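Local coordinates for protein Phikz039 (PDB 3ZBQ) that is a phage-encoded member of the tubulin superfamily, called PhuZ, and holds guanosine-5'-diphosphate in its nucleotide pocket, at residues T35-K40 against T49-A54. Sequence-based numbering, arbitrary orientation.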
loop_
_atom_site.group_PDB
_atom_site.type_symbol
_atom_site.label_atom_id
_atom_site.label_comp_id
_atom_site.label_asym_id
_atom_site.label_seq_id
_atom_site.Cartn_x
_atom_site.Cartn_y
_atom_site.Cartn_z
ATOM N N THR A 35 -14.490 -2.713 6.006
ATOM C CA THR A 35 -15.936 -2.615 5.795
ATOM C C THR A 35 -16.586 -3.968 6.068
ATOM O O THR A 35 -17.699 -4.250 5.615
ATOM C CB THR A 35 -16.249 -2.204 4.352
ATOM O OG1 THR A 35 -15.668 -3.170 3.470
ATOM C CG2 THR A 35 -15.648 -0.822 4.041
ATOM N N SER A 36 -15.887 -4.809 6.818
ATOM C CA SER A 36 -16.290 -6.203 6.974
ATOM C C SER A 36 -15.931 -6.711 8.367
ATOM O O SER A 36 -14.812 -6.494 8.833
ATOM C CB SER A 36 -15.587 -7.044 5.905
ATOM O OG SER A 36 -15.546 -8.421 6.241
ATOM N N VAL A 37 -16.881 -7.363 9.042
ATOM C CA VAL A 37 -16.593 -7.962 10.351
ATOM C C VAL A 37 -15.977 -9.345 10.189
ATOM O O VAL A 37 -15.323 -9.852 11.095
ATOM C CB VAL A 37 -17.841 -8.034 11.260
ATOM C CG1 VAL A 37 -18.422 -6.655 11.451
ATOM C CG2 VAL A 37 -18.890 -8.968 10.667
ATOM N N GLN A 38 -16.181 -9.946 9.023
ATOM C CA GLN A 38 -15.690 -11.296 8.782
ATOM C C GLN A 38 -14.160 -11.366 8.853
ATOM O O GLN A 38 -13.594 -12.360 9.322
ATOM C CB GLN A 38 -16.181 -11.822 7.431
ATOM C CG GLN A 38 -16.050 -13.326 7.309
ATOM C CD GLN A 38 -15.443 -13.769 5.997
ATOM O OE1 GLN A 38 -15.153 -12.954 5.125
ATOM N NE2 GLN A 38 -15.250 -15.081 5.851
ATOM N N ASN A 39 -13.495 -10.301 8.410
ATOM C CA ASN A 39 -12.038 -10.291 8.344
ATOM C C ASN A 39 -11.379 -10.146 9.704
ATOM O O ASN A 39 -10.161 -10.303 9.832
ATOM C CB ASN A 39 -11.549 -9.174 7.419
ATOM C CG ASN A 39 -11.758 -9.499 5.955
ATOM O OD1 ASN A 39 -11.727 -10.667 5.551
ATOM N ND2 ASN A 39 -11.969 -8.467 5.148
ATOM N N LYS A 40 -12.181 -9.825 10.713
ATOM C CA LYS A 40 -11.666 -9.730 12.069
ATOM C C LYS A 40 -11.083 -11.067 12.518
ATOM O O LYS A 40 -11.569 -12.148 12.143
ATOM C CB LYS A 40 -12.744 -9.231 13.028
ATOM C CG LYS A 40 -13.131 -7.770 12.789
ATOM C CD LYS A 40 -14.402 -7.387 13.533
ATOM C CE LYS A 40 -14.222 -7.473 15.034
ATOM N NZ LYS A 40 -15.550 -7.516 15.730
ATOM N N THR A 49 -9.699 -1.383 16.222
ATOM C CA THR A 49 -10.374 -1.708 14.971
ATOM C C THR A 49 -11.588 -0.823 14.757
ATOM O O THR A 49 -12.364 -0.588 15.689
ATOM C CB THR A 49 -10.821 -3.182 14.969
ATOM O OG1 THR A 49 -9.668 -4.026 15.108
ATOM C CG2 THR A 49 -11.573 -3.546 13.671
ATOM N N ILE A 50 -11.729 -0.312 13.538
ATOM C CA ILE A 50 -12.936 0.399 13.123
ATOM C C ILE A 50 -13.515 -0.321 11.915
ATOM O O ILE A 50 -12.843 -0.467 10.890
ATOM C CB ILE A 50 -12.651 1.869 12.733
ATOM C CG1 ILE A 50 -12.324 2.697 13.966
ATOM C CG2 ILE A 50 -13.864 2.475 12.033
ATOM C CD1 ILE A 50 -11.883 4.117 13.633
ATOM N N ILE A 51 -14.753 -0.784 12.050
ATOM C CA ILE A 51 -15.475 -1.409 10.943
ATOM C C ILE A 51 -16.532 -0.435 10.426
ATOM O O ILE A 51 -17.381 0.031 11.186
ATOM C CB ILE A 51 -16.128 -2.729 11.375
ATOM C CG1 ILE A 51 -15.069 -3.683 11.929
ATOM C CG2 ILE A 51 -16.869 -3.382 10.196
ATOM C CD1 ILE A 51 -13.921 -3.955 10.957
ATOM N N ILE A 52 -16.461 -0.098 9.141
ATOM C CA ILE A 52 -17.372 0.881 8.560
ATOM C C ILE A 52 -18.575 0.150 7.994
ATOM O O ILE A 52 -18.459 -0.583 7.008
ATOM C CB ILE A 52 -16.691 1.681 7.449
ATOM C CG1 ILE A 52 -15.447 2.392 8.004
ATOM C CG2 ILE A 52 -17.642 2.710 6.854
ATOM C CD1 ILE A 52 -14.630 3.091 6.931
ATOM N N GLU A 53 -19.730 0.349 8.620
ATOM C CA GLU A 53 -20.932 -0.373 8.212
ATOM C C GLU A 53 -21.650 0.305 7.045
ATOM O O GLU A 53 -21.643 1.530 6.921
ATOM C CB GLU A 53 -21.893 -0.509 9.392
ATOM C CG GLU A 53 -21.406 -1.403 10.515
ATOM C CD GLU A 53 -22.433 -1.526 11.632
ATOM O OE1 GLU A 53 -23.313 -0.643 11.722
ATOM O OE2 GLU A 53 -22.363 -2.503 12.410
ATOM N N ALA A 54 -22.289 -0.498 6.202
ATOM C CA ALA A 54 -23.082 0.041 5.101
ATOM C C ALA A 54 -24.564 -0.076 5.439
ATOM O O ALA A 54 -24.963 -0.981 6.172
ATOM C CB ALA A 54 -22.769 -0.690 3.811
HETATM O O HOH W 1 -19.687 -2.388 5.038
#
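Thr35 meets Ile52 where the chain leaves strand 30-34: its CA lies 3.5 Å from Ile52 O in a CA-H...O contact. A water donates to both Thr35 O, at 2.8 Å, and Ile52 O, at 2.9 Å. Although the CB bond of Thr35 points away from 49-54 overall, CB still touches Ile52 O; OG1 is hydrogen-bonded to Ser108, and the side chain lies near the bound GDP. Ser36 contributes backbone: Ile51 CD1 comes to 3.4 Å from Ser36 O, while Ile51 CG2 sits 3.8 Å from Ser36 N. Chi1 of -57° sets CG2 anti to the backbone N of Ile51, and the bend at chi2 (-56°) carries CD1 to Ser36 O. Val37 then crosses Ile51 at about a right angle, CG1 to CG2 at 3.8 Å. A type I turn from Val37 to Lys40, closed by Lys40 N to Val37 O, brings the lysine back, and its CD lies 4.1 Å from Ile51 CG1. The contact thus joins strand 49-51, at one edge of the Rossmann-like nucleotide-binding sheet within this chain, to the loop after its parallel neighbour. Without a direct hydrogen bond, the segments meet through Ile51's van der Waals contacts, the CA-H...O contact and the bridging water, while backbone bonds from Ile50 and Ile52 to Asp34 hold the strands together just before the loop.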